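Local coordinates for iron-regulated ABC transporter siderophore-binding protein SirA (Staphylococcus aureus subsp. aureus, PDB 3MWF), which binds staphyloferrin B, a siderophore, and probably hands its iron complex to an iron-regulated ABC transporter for uptake into the cell, at residues W49-K54 with D267-N272; K115-T120 with K138-K143; G182-D187 with L281-D286; I223-S228 with K240-W245. One frame throughout, in Å; residues are numbered along the deposited sequence.

Contact 1. Residues W49-K54 with D267-N272; sequences WTQKPK and DEITWN. With SE8 (5-[(2-{[(3S)-5-{[(2S)-2-amino-2-carboxyethyl]amino}-3-carboxy-3-hydroxy-5-oxopentanoyl]amino}ethyl)amino]-2,5-dioxopentanoic acid), chain C.
Ile269 meets Thr50 and Gln51 beside the siderophore pocket. Its CD1 methyl lies against the end amide of Gln51, with CD1 of Ile269 3.3 Å from OE1 of Gln51. The amide carbon and nitrogen are nearly as close, so the methyl touches the whole group. OE1 of Gln51 is also held by the backbone N of Glu56. The two branches of Thr50 meet neighbouring residues of the helix: OG1 is 3.9 Å from CG1 of Ile269, and CG2 is 3.7 Å from OE2 of Glu268. OG1 lies between the backbone N and carbonyl carbon of Thr50, chi1 62°, which leaves CG2 on the Glu268 side. No direct hydrogen bond joins the segments. Instead one water lies 2.8 Å from OG1 of Thr50 and donates to OE2 of Glu268 at 2.6 Å. One face of the Trp49 ring covers N4 of staphyloferrin B, 3.4 Å from CH2 of Trp49. ND2 of Asn272 donates to O24 of staphyloferrin B at 2.8 Å, with an N-H...O angle of 159°. Further out, OE1 of Glu268 is bonded to the hydroxyl of Ser228, so one carboxylate serves the water and the end of strand 222-227. Asp267, the N-cap, fixes the helix start: its OD1 accepts from N of Ile269 with its anti lone pair. The contact spans the cleft between the two lobes of a periplasmic-binding-protein fold, and each lobe gives one of these residues to the siderophore.

Contact 2. Residues K115-T120 with K138-K143; sequences KFKDTT and KKYDDK
Phe116 drives its edge into the face of Tyr140, a T-shaped aromatic pair. The ring centroids are 4.9 Å apart and the planes stand at 81°. CZ of Phe116 sits over the centre of the Tyr140 ring, and its shortest approach is 3.5 Å, to CE1 of Tyr140. Two different first torsions bring the rings together. Phe116 places CG between its backbone N and carbonyl carbon, chi1 74°, which swings the ring toward helix 130-155. Tyr140 has CG opposite its own backbone N, chi1 171°, and this sends the ring out to meet it. Lys117 crosses Tyr140 at about a right angle. Its CD is 4.0 Å from CE2 of Tyr140, while its CG lies over one face of Phe116. The chain bends at chi3, and NZ forms a salt bridge with Asp187. The hydroxyl of Tyr140 is hydrogen-bonded to the same carboxylate oxygen, OD2 of Asp187. Within helix 116-127, O of Phe116 accepts from both N and OG1 of Thr120. The two donors reach it from opposite faces of its plane, with OG1 of Thr120 at 2.8 Å. Ile184 of helix 179-187 packs on both aromatic rings. The chemistry is therefore divided: two buried rings make an apolar centre, and the ammonium and phenol beside them find their polar partner in one aspartate, whose charged form they would probably favour.

Contact 3. Residues G182-D187 with L281-D286; sequences GEILND and LKLIDD
Ile184 and Leu283 meet end to end across two packed helices of the two-lobed periplasmic-binding-protein fold. Helix 179-187 belongs to one lobe and leans on helix 277-290, near the C-terminal end of the chain. The short segments cross at -65°, and their axes come within 11.0 Å. That spacing leaves room for side chains from both sides, and the contact is wholly apolar. Leu283 is the main bump on its helix. Its CG lies opposite the backbone N, chi1 -168°, and the forked end points at the other segment. The two prongs divide the work. CD1 of Leu283 meets CD1 of Ile184 at 4.2 Å. CD2 of Leu283 faces the shallow hollow between Ile184 and Leu185. There it is 4.2 Å from CG2 of Ile184 and 4.4 Å from CD2 of Leu185. Ile184 is the matching bump on the other helix. Its two branches each meet one prong of Leu283, methyl against methyl, without interlocking. Leu185 and Ile284 fill the flanks; the ends of both come closer to the opposite helix than their first bonds suggest. All four residues are buried. Tyr140 of helix 130-155 touches both Ile184 and Ile284, Trp271 lies against Leu283, and Val165 of strand 163-168 backs Leu185. At the side nearer Tyr140, CG1 of Ile284 makes a looser touch with CG2 of Ile184, at 4.5 Å.

Contact 4. Residues I223-S228 with K240-W245; sequences IFVVKS and KTESEW
Lys227 and Glu242 form a salt bridge between strand 222-227 and helix 236-246. NZ of Lys227 donates to OE2 of Glu242 at 3.0 Å. It comes in on the syn side of that oxygen, 34° out of the carboxylate plane. The close part is more than the charged ends. The lysine chain passes the carboxylate obliquely, with CD of Lys227 3.3 Å from OE1 of Glu242. The lysine is bent at chi3, -78°, and again at chi4, which curls NZ back to OE2. Glu242 instead reaches out with an extended chain. NZ of Lys227 also forms a salt bridge with OD1 of Asp265, its stronger partner. On the inner side the packing is looser: CG1 of Val225 is 4.3 Å from OE2 of Glu242. Phe168 of strand 163-168 touches both Val225 and Glu242 there. Away from the strand, Lys240, Ser243 and Glu244 are exposed, and the helix turns them to solvent. Helix 236-246 lies in the connection between the neighbouring parallel strands 222-227 and 262-263, a beta-alpha-beta crossover of the C-terminal lobe, and the bridge is only partly buried. One ammonium shared by two carboxylates would probably steady both negative charges and keep the lysine protonated.

Overall arrangement
From the N terminus, the loop 49-54 comes first, and its partner arrives only at helix 268-273, so contact 1 closes a loop over most of the chain and joins the two lobes across the cleft. Contact 2 closes early inside it, tying helix 116-127 to the long helix 130-155. Contact 3 then opens at helix 179-187 and closes at helix 277-290, beyond the end of contact 1, so these two cross. Contact 4 is a short local closure, nested inside both, that pins a helix to the second lobe's sheet. Helix 179-187 touches contact 2, and its Leu185 packs on Phe224 of contact 4. Helix 268-273 touches both helix 277-290 and strand 222-227.

Contact 1. Residues W49-K54 with D267-N272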
# COMPACT_ATOMS: atom_id res chain seq x y z
N TRP A 49 1.74 -4.85 -10.48
CA TRP A 49 0.49 -4.43 -11.06
C TRP A 49 0.68 -3.63 -12.35
O TRP A 49 -0.17 -3.69 -13.26
CB TRP A 49 -0.26 -3.53 -10.08
CG TRP A 49 -0.87 -4.21 -8.88
CD1 TRP A 49 -0.53 -4.02 -7.58
CD2 TRP A 49 -1.95 -5.16 -8.89
NE1 TRP A 49 -1.31 -4.82 -6.75
CE2 TRP A 49 -2.21 -5.50 -7.53
CE3 TRP A 49 -2.73 -5.73 -9.90
CZ2 TRP A 49 -3.21 -6.41 -7.15
CZ3 TRP A 49 -3.73 -6.65 -9.54
CH2 TRP A 49 -3.97 -6.97 -8.16
N THR A 50 1.75 -2.86 -12.38
CA THR A 50 2.12 -2.11 -13.61
C THR A 50 3.61 -2.34 -13.79
O THR A 50 4.24 -2.98 -12.94
CB THR A 50 1.85 -0.60 -13.49
OG1 THR A 50 2.64 -0.06 -12.42
CG2 THR A 50 0.35 -0.30 -13.28
N GLN A 51 4.18 -1.83 -14.89
CA GLN A 51 5.60 -2.11 -15.18
C GLN A 51 5.88 -3.61 -15.13
O GLN A 51 6.93 -4.02 -14.68
CB GLN A 51 6.53 -1.39 -14.21
CG GLN A 51 6.33 0.14 -14.24
CD GLN A 51 7.27 0.89 -13.33
OE1 GLN A 51 7.83 0.33 -12.39
NE2 GLN A 51 7.46 2.18 -13.62
N LYS A 52 4.95 -4.41 -15.65
CA LYS A 52 5.06 -5.87 -15.51
C LYS A 52 6.33 -6.37 -16.18
O LYS A 52 6.73 -5.84 -17.22
CB LYS A 52 3.87 -6.55 -16.17
CG LYS A 52 2.53 -6.21 -15.55
CD LYS A 52 1.44 -7.10 -16.14
CE LYS A 52 0.11 -6.80 -15.48
NZ LYS A 52 -0.87 -7.94 -15.67
N PRO A 53 6.95 -7.42 -15.64
CA PRO A 53 6.53 -8.24 -14.49
C PRO A 53 7.04 -7.77 -13.13
O PRO A 53 6.60 -8.32 -12.11
CB PRO A 53 7.16 -9.60 -14.82
CG PRO A 53 8.41 -9.24 -15.46
CD PRO A 53 8.09 -8.05 -16.34
N LYS A 54 7.94 -6.78 -13.10
CA LYS A 54 8.59 -6.36 -11.86
C LYS A 54 8.74 -4.84 -11.85
O LYS A 54 9.29 -4.27 -12.80
CB LYS A 54 9.99 -6.99 -11.72
CG LYS A 54 9.96 -8.54 -11.59
CD LYS A 54 11.35 -9.14 -11.83
CE LYS A 54 11.25 -10.69 -11.82
NZ LYS A 54 12.57 -11.29 -12.19
N ASP A 267 2.90 9.43 -8.23
CA ASP A 267 3.30 8.12 -8.74
C ASP A 267 2.43 7.05 -8.10
O ASP A 267 2.52 6.84 -6.89
CB ASP A 267 4.76 7.84 -8.40
CG ASP A 267 5.33 6.73 -9.23
OD1 ASP A 267 4.70 5.64 -9.33
OD2 ASP A 267 6.39 6.94 -9.83
N GLU A 268 1.61 6.38 -8.90
CA GLU A 268 0.74 5.30 -8.35
C GLU A 268 1.51 4.18 -7.65
O GLU A 268 0.96 3.52 -6.76
CB GLU A 268 -0.16 4.70 -9.45
CG GLU A 268 0.65 4.01 -10.58
CD GLU A 268 -0.20 3.42 -11.68
OE1 GLU A 268 -1.35 2.99 -11.48
OE2 GLU A 268 0.31 3.38 -12.81
N ILE A 269 2.77 3.94 -8.04
CA ILE A 269 3.53 2.84 -7.43
C ILE A 269 3.87 3.18 -5.99
O ILE A 269 3.62 2.39 -5.08
CB ILE A 269 4.80 2.52 -8.26
CG1 ILE A 269 4.36 2.08 -9.65
CG2 ILE A 269 5.63 1.43 -7.57
CD1 ILE A 269 5.56 1.97 -10.64
N THR A 270 4.39 4.39 -5.79
CA THR A 270 4.67 4.90 -4.44
C THR A 270 3.41 5.02 -3.58
O THR A 270 3.41 4.65 -2.40
CB THR A 270 5.34 6.26 -4.55
OG1 THR A 270 6.62 6.06 -5.15
CG2 THR A 270 5.55 6.93 -3.16
N TRP A 271 2.36 5.56 -4.19
CA TRP A 271 1.17 5.96 -3.45
C TRP A 271 0.19 4.83 -3.18
O TRP A 271 -0.67 4.97 -2.31
CB TRP A 271 0.47 7.15 -4.12
CG TRP A 271 1.17 8.44 -3.76
CD1 TRP A 271 2.35 8.92 -4.30
CD2 TRP A 271 0.78 9.36 -2.74
NE1 TRP A 271 2.70 10.10 -3.67
CE2 TRP A 271 1.76 10.39 -2.71
CE3 TRP A 271 -0.30 9.41 -1.84
CZ2 TRP A 271 1.67 11.48 -1.82
CZ3 TRP A 271 -0.39 10.49 -0.96
CH2 TRP A 271 0.59 11.52 -0.96
N ASN A 272 0.30 3.71 -3.92
CA ASN A 272 -0.60 2.61 -3.65
C ASN A 272 -0.13 1.22 -4.06
O ASN A 272 -0.34 0.23 -3.32
CB ASN A 272 -1.96 2.84 -4.34
CG ASN A 272 -3.00 1.86 -3.85
OD1 ASN A 272 -3.20 1.72 -2.63
ND2 ASN A 272 -3.67 1.18 -4.77
C1 SE8 C . -7.54 -5.79 -8.04
C2 SE8 C . -7.55 -4.46 -8.75
C3 SE8 C . -6.15 -4.06 -9.18
N4 SE8 C . -5.27 -3.79 -8.04
C5 SE8 C . -5.10 -2.58 -7.57
C6 SE8 C . -4.30 -2.45 -6.29
C7 SE8 C . -5.19 -2.70 -5.07
C8 SE8 C . -4.28 -2.73 -3.83
C9 SE8 C . -5.03 -2.75 -2.50
N10 SE8 C . -6.18 -3.42 -2.44
C11 SE8 C . -6.88 -3.47 -1.18
C12 SE8 C . -7.02 -4.91 -0.69
N13 SE8 C . -8.08 -5.06 0.29
C14 SE8 C . -9.40 -5.21 -0.01
C15 SE8 C . -9.79 -5.64 -1.39
C16 SE8 C . -9.72 -4.36 -2.18
C17 SE8 C . -9.33 -4.49 -3.62
C18 SE8 C . -10.29 -3.89 -4.53
O19 SE8 C . -7.38 -6.83 -8.72
O20 SE8 C . -7.74 -5.79 -6.81
N21 SE8 C . -8.14 -3.44 -7.86
O22 SE8 C . -5.56 -1.57 -8.08
C23 SE8 C . -6.26 -1.63 -4.97
O24 SE8 C . -5.96 -0.48 -4.57
O25 SE8 C . -7.45 -1.91 -5.28
O26 SE8 C . -5.88 -3.95 -5.25
O27 SE8 C . -4.55 -2.17 -1.53
O28 SE8 C . -10.29 -4.98 0.78
O29 SE8 C . -8.24 -4.92 -3.99
O30 SE8 C . -9.89 -3.52 -5.63
O31 SE8 C . -11.49 -3.74 -4.18
O HOH W 1 2.78 2.64 -13.18

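Contact 2. Residues K115-T120 with K138-K143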
# COMPACT_ATOMS: atom_id res chain seq x y z
N LYS A 115 -1.06 -3.09 4.89
CA LYS A 115 -0.58 -2.75 6.25
C LYS A 115 0.87 -3.20 6.40
O LYS A 115 1.17 -4.26 6.98
CB LYS A 115 -1.49 -3.36 7.33
CG LYS A 115 -2.94 -2.82 7.29
CD LYS A 115 -3.84 -3.58 8.29
CE LYS A 115 -5.30 -3.09 8.24
NZ LYS A 115 -5.50 -1.86 9.06
N PHE A 116 1.76 -2.38 5.84
CA PHE A 116 3.15 -2.80 5.62
C PHE A 116 3.87 -3.05 6.96
O PHE A 116 4.81 -3.83 7.02
CB PHE A 116 3.88 -1.79 4.74
CG PHE A 116 4.23 -0.51 5.46
CD1 PHE A 116 3.31 0.54 5.52
CD2 PHE A 116 5.46 -0.39 6.11
CE1 PHE A 116 3.61 1.71 6.21
CE2 PHE A 116 5.77 0.78 6.82
CZ PHE A 116 4.83 1.84 6.86
N LYS A 117 3.38 -2.42 8.04
CA LYS A 117 3.99 -2.66 9.36
C LYS A 117 3.65 -4.06 9.84
O LYS A 117 4.50 -4.75 10.41
CB LYS A 117 3.56 -1.57 10.36
CG LYS A 117 4.12 -0.19 9.97
CD LYS A 117 3.45 0.99 10.72
CE LYS A 117 1.92 0.97 10.54
NZ LYS A 117 1.20 2.22 10.10
N ASP A 118 2.42 -4.49 9.60
CA ASP A 118 2.01 -5.85 9.96
C ASP A 118 2.73 -6.89 9.10
O ASP A 118 3.19 -7.92 9.60
CB ASP A 118 0.49 -5.98 9.89
CG ASP A 118 -0.21 -5.14 10.94
OD1 ASP A 118 0.48 -4.62 11.86
OD2 ASP A 118 -1.44 -4.99 10.88
N THR A 119 2.86 -6.61 7.81
CA THR A 119 3.64 -7.46 6.89
C THR A 119 5.10 -7.58 7.39
O THR A 119 5.66 -8.67 7.41
CB THR A 119 3.60 -6.88 5.47
OG1 THR A 119 2.23 -6.74 5.10
CG2 THR A 119 4.30 -7.78 4.45
N THR A 120 5.68 -6.46 7.80
CA THR A 120 7.08 -6.43 8.25
C THR A 120 7.28 -7.23 9.53
O THR A 120 8.21 -8.03 9.62
CB THR A 120 7.57 -4.98 8.44
OG1 THR A 120 7.52 -4.29 7.19
CG2 THR A 120 9.02 -4.95 8.93
N LYS A 138 11.56 1.00 13.33
CA LYS A 138 12.13 2.16 14.05
C LYS A 138 12.49 3.29 13.08
O LYS A 138 12.18 4.45 13.34
CB LYS A 138 13.35 1.73 14.89
CG LYS A 138 14.04 2.85 15.68
CD LYS A 138 13.33 3.18 17.00
CE LYS A 138 13.83 2.36 18.18
NZ LYS A 138 13.26 0.96 18.22
N LYS A 139 13.14 2.96 11.96
CA LYS A 139 13.48 3.94 10.93
C LYS A 139 12.23 4.65 10.37
O LYS A 139 12.25 5.86 10.13
CB LYS A 139 14.25 3.25 9.79
CG LYS A 139 14.79 4.20 8.76
CD LYS A 139 16.12 3.70 8.13
CE LYS A 139 15.97 3.37 6.65
NZ LYS A 139 15.24 2.07 6.39
N TYR A 140 11.15 3.90 10.15
CA TYR A 140 9.92 4.51 9.69
C TYR A 140 9.33 5.45 10.76
O TYR A 140 8.95 6.58 10.45
CB TYR A 140 8.89 3.44 9.25
CG TYR A 140 7.51 4.01 8.96
CD1 TYR A 140 7.21 4.61 7.73
CD2 TYR A 140 6.50 3.93 9.91
CE1 TYR A 140 5.95 5.15 7.48
CE2 TYR A 140 5.25 4.45 9.67
CZ TYR A 140 4.97 5.04 8.46
OH TYR A 140 3.71 5.54 8.25
N ASP A 141 9.27 4.97 11.99
CA ASP A 141 8.73 5.75 13.11
C ASP A 141 9.50 7.06 13.29
O ASP A 141 8.90 8.12 13.50
CB ASP A 141 8.77 4.94 14.39
CG ASP A 141 7.70 3.88 14.46
OD1 ASP A 141 6.74 3.88 13.62
OD2 ASP A 141 7.80 3.03 15.37
N ASP A 142 10.83 6.98 13.17
CA ASP A 142 11.67 8.17 13.22
C ASP A 142 11.32 9.17 12.13
O ASP A 142 11.22 10.37 12.39
CB ASP A 142 13.16 7.82 13.17
CG ASP A 142 13.64 7.17 14.45
OD1 ASP A 142 12.96 7.28 15.50
OD2 ASP A 142 14.72 6.55 14.42
N LYS A 143 11.11 8.67 10.91
CA LYS A 143 10.79 9.52 9.79
C LYS A 143 9.43 10.17 9.97
O LYS A 143 9.24 11.34 9.63
CB LYS A 143 10.85 8.72 8.48
CG LYS A 143 10.99 9.61 7.29
CD LYS A 143 11.41 8.85 6.03
CE LYS A 143 11.34 9.74 4.81
NZ LYS A 143 12.51 10.64 4.73

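Contact 3. Residues G182-D187 with L281-D286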
# COMPACT_ATOMS: atom_id res chain seq x y z
N GLY A 182 -3.73 6.17 2.85
CA GLY A 182 -4.56 6.72 3.94
C GLY A 182 -4.06 6.40 5.35
O GLY A 182 -4.10 7.26 6.26
N GLU A 183 -3.58 5.17 5.55
CA GLU A 183 -2.99 4.84 6.85
C GLU A 183 -1.68 5.57 7.13
O GLU A 183 -1.45 5.97 8.27
CB GLU A 183 -2.80 3.33 7.03
CG GLU A 183 -4.14 2.57 7.08
CD GLU A 183 -4.01 1.19 7.71
OE1 GLU A 183 -2.92 0.78 8.15
OE2 GLU A 183 -5.03 0.50 7.82
N ILE A 184 -0.83 5.73 6.11
CA ILE A 184 0.41 6.48 6.28
C ILE A 184 0.13 7.94 6.60
O ILE A 184 0.72 8.49 7.54
CB ILE A 184 1.32 6.32 5.06
CG1 ILE A 184 1.85 4.88 5.04
CG2 ILE A 184 2.53 7.30 5.14
CD1 ILE A 184 2.42 4.47 3.66
N LEU A 185 -0.80 8.56 5.87
CA LEU A 185 -1.16 9.95 6.20
C LEU A 185 -1.66 10.04 7.64
O LEU A 185 -1.38 11.03 8.33
CB LEU A 185 -2.18 10.54 5.23
CG LEU A 185 -1.75 10.67 3.77
CD1 LEU A 185 -2.82 11.39 3.00
CD2 LEU A 185 -0.37 11.35 3.65
N ASN A 186 -2.46 9.06 8.06
CA ASN A 186 -2.92 9.02 9.45
C ASN A 186 -1.72 8.97 10.45
O ASN A 186 -1.68 9.69 11.46
CB ASN A 186 -3.88 7.84 9.70
CG ASN A 186 -4.65 7.98 11.01
OD1 ASN A 186 -4.33 7.36 12.03
ND2 ASN A 186 -5.65 8.82 10.98
N ASP A 187 -0.72 8.14 10.14
CA ASP A 187 0.49 8.09 10.96
C ASP A 187 1.17 9.45 11.05
O ASP A 187 1.70 9.84 12.11
CB ASP A 187 1.50 7.09 10.35
CG ASP A 187 1.15 5.64 10.60
OD1 ASP A 187 0.27 5.30 11.43
OD2 ASP A 187 1.80 4.79 9.98
N LEU A 281 8.70 5.13 3.00
CA LEU A 281 9.71 6.17 3.15
C LEU A 281 9.67 7.12 1.96
O LEU A 281 9.76 8.36 2.12
CB LEU A 281 11.10 5.52 3.30
CG LEU A 281 11.21 4.48 4.43
CD1 LEU A 281 12.63 3.91 4.48
CD2 LEU A 281 10.85 5.08 5.80
N LYS A 282 9.52 6.57 0.76
CA LYS A 282 9.37 7.39 -0.43
C LYS A 282 8.13 8.30 -0.44
O LYS A 282 8.18 9.42 -0.91
CB LYS A 282 9.40 6.51 -1.67
CG LYS A 282 9.48 7.27 -2.96
CD LYS A 282 10.93 7.62 -3.25
CE LYS A 282 11.10 8.03 -4.69
NZ LYS A 282 10.58 9.41 -4.87
N LEU A 283 7.01 7.79 0.06
CA LEU A 283 5.79 8.59 0.13
C LEU A 283 6.01 9.81 1.04
O LEU A 283 5.69 10.95 0.65
CB LEU A 283 4.60 7.71 0.59
CG LEU A 283 3.19 8.30 0.46
CD1 LEU A 283 2.13 7.18 0.53
CD2 LEU A 283 2.91 9.35 1.55
N ILE A 284 6.64 9.60 2.18
CA ILE A 284 6.95 10.70 3.11
C ILE A 284 7.87 11.74 2.43
O ILE A 284 7.64 12.96 2.52
CB ILE A 284 7.56 10.18 4.44
CG1 ILE A 284 6.54 9.28 5.20
CG2 ILE A 284 7.92 11.36 5.34
CD1 ILE A 284 7.08 8.45 6.40
N ASP A 285 8.87 11.27 1.70
CA ASP A 285 9.73 12.18 0.91
C ASP A 285 8.91 12.98 -0.10
O ASP A 285 9.13 14.18 -0.26
CB ASP A 285 10.79 11.38 0.13
CG ASP A 285 11.94 10.94 0.98
OD1 ASP A 285 12.10 11.40 2.14
OD2 ASP A 285 12.72 10.11 0.44
N ASP A 286 7.98 12.30 -0.78
CA ASP A 286 7.08 12.96 -1.73
C ASP A 286 6.31 14.10 -1.09
O ASP A 286 6.16 15.17 -1.68
CB ASP A 286 6.08 11.95 -2.31
CG ASP A 286 6.63 11.20 -3.50
OD1 ASP A 286 7.78 11.47 -3.89
OD2 ASP A 286 5.89 10.34 -4.04

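Contact 4. Residues I223-S228 with K240-W245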
# COMPACT_ATOMS: atom_id res chain seq x y z
N ILE A 223 -5.58 17.76 -1.12
CA ILE A 223 -6.05 16.54 -1.78
C ILE A 223 -4.94 15.98 -2.64
O ILE A 223 -4.30 16.72 -3.39
CB ILE A 223 -7.34 16.81 -2.61
CG1 ILE A 223 -8.52 17.14 -1.68
CG2 ILE A 223 -7.67 15.61 -3.56
CD1 ILE A 223 -9.81 17.54 -2.43
N PHE A 224 -4.71 14.67 -2.52
CA PHE A 224 -3.67 13.99 -3.25
C PHE A 224 -4.35 13.15 -4.29
O PHE A 224 -5.16 12.28 -3.94
CB PHE A 224 -2.89 13.12 -2.26
CG PHE A 224 -2.20 13.93 -1.19
CD1 PHE A 224 -0.99 14.56 -1.48
CD2 PHE A 224 -2.79 14.13 0.07
CE1 PHE A 224 -0.36 15.34 -0.52
CE2 PHE A 224 -2.16 14.89 1.05
CZ PHE A 224 -0.93 15.51 0.75
N VAL A 225 -4.06 13.41 -5.56
CA VAL A 225 -4.75 12.70 -6.64
C VAL A 225 -3.88 11.61 -7.27
O VAL A 225 -2.77 11.89 -7.73
CB VAL A 225 -5.21 13.70 -7.73
CG1 VAL A 225 -5.79 12.98 -8.94
CG2 VAL A 225 -6.25 14.66 -7.16
N VAL A 226 -4.41 10.39 -7.34
CA VAL A 226 -3.69 9.23 -7.93
C VAL A 226 -4.50 8.70 -9.10
O VAL A 226 -5.67 8.35 -8.95
CB VAL A 226 -3.49 8.09 -6.91
CG1 VAL A 226 -2.66 6.95 -7.52
CG2 VAL A 226 -2.83 8.57 -5.63
N LYS A 227 -3.89 8.66 -10.29
CA LYS A 227 -4.56 8.09 -11.47
C LYS A 227 -4.05 6.65 -11.55
O LYS A 227 -2.85 6.43 -11.74
CB LYS A 227 -4.16 8.88 -12.73
CG LYS A 227 -4.94 10.19 -12.84
CD LYS A 227 -4.52 10.98 -14.08
CE LYS A 227 -3.19 11.70 -13.89
NZ LYS A 227 -3.34 12.89 -12.97
N SER A 228 -4.93 5.68 -11.34
CA SER A 228 -4.49 4.29 -11.25
C SER A 228 -5.65 3.34 -11.46
O SER A 228 -6.68 3.44 -10.79
CB SER A 228 -3.83 4.02 -9.89
OG SER A 228 -3.37 2.67 -9.78
N LYS A 240 -10.27 10.12 -18.68
CA LYS A 240 -11.64 10.56 -18.94
C LYS A 240 -12.39 10.72 -17.61
O LYS A 240 -13.10 11.71 -17.39
CB LYS A 240 -12.36 9.56 -19.83
CG LYS A 240 -13.76 9.95 -20.19
CD LYS A 240 -14.28 9.06 -21.32
CE LYS A 240 -15.81 9.17 -21.43
NZ LYS A 240 -16.33 8.25 -22.49
N THR A 241 -12.21 9.75 -16.72
CA THR A 241 -12.84 9.87 -15.39
C THR A 241 -12.35 11.14 -14.66
O THR A 241 -13.17 11.92 -14.14
CB THR A 241 -12.57 8.62 -14.55
OG1 THR A 241 -13.15 7.50 -15.22
CG2 THR A 241 -13.21 8.76 -13.14
N GLU A 242 -11.04 11.34 -14.60
CA GLU A 242 -10.47 12.51 -13.96
C GLU A 242 -11.05 13.78 -14.59
O GLU A 242 -11.46 14.70 -13.89
CB GLU A 242 -8.94 12.50 -14.09
CG GLU A 242 -8.28 13.77 -13.58
CD GLU A 242 -6.79 13.85 -13.91
OE1 GLU A 242 -6.39 13.52 -15.05
OE2 GLU A 242 -6.01 14.26 -13.03
N SER A 243 -11.09 13.82 -15.92
CA SER A 243 -11.62 15.00 -16.61
C SER A 243 -13.06 15.32 -16.21
O SER A 243 -13.36 16.46 -15.87
CB SER A 243 -11.53 14.81 -18.13
OG SER A 243 -12.09 15.95 -18.77
N GLU A 244 -13.92 14.30 -16.22
CA GLU A 244 -15.34 14.45 -15.88
C GLU A 244 -15.56 14.86 -14.42
O GLU A 244 -16.35 15.78 -14.13
CB GLU A 244 -16.10 13.16 -16.21
CG GLU A 244 -16.20 13.01 -17.74
CD GLU A 244 -16.66 11.65 -18.21
OE1 GLU A 244 -16.78 10.70 -17.40
OE2 GLU A 244 -16.88 11.54 -19.44
N TRP A 245 -14.86 14.18 -13.52
CA TRP A 245 -15.02 14.47 -12.09
C TRP A 245 -14.44 15.82 -11.70
O TRP A 245 -15.07 16.56 -10.93
CB TRP A 245 -14.45 13.34 -11.20
CG TRP A 245 -15.32 12.10 -11.20
CD1 TRP A 245 -15.68 11.35 -12.28
CD2 TRP A 245 -15.95 11.49 -10.05
NE1 TRP A 245 -16.50 10.29 -11.89
CE2 TRP A 245 -16.69 10.37 -10.53
CE3 TRP A 245 -15.97 11.78 -8.67
CZ2 TRP A 245 -17.41 9.52 -9.68
CZ3 TRP A 245 -16.72 10.94 -7.81
CH2 TRP A 245 -17.43 9.82 -8.34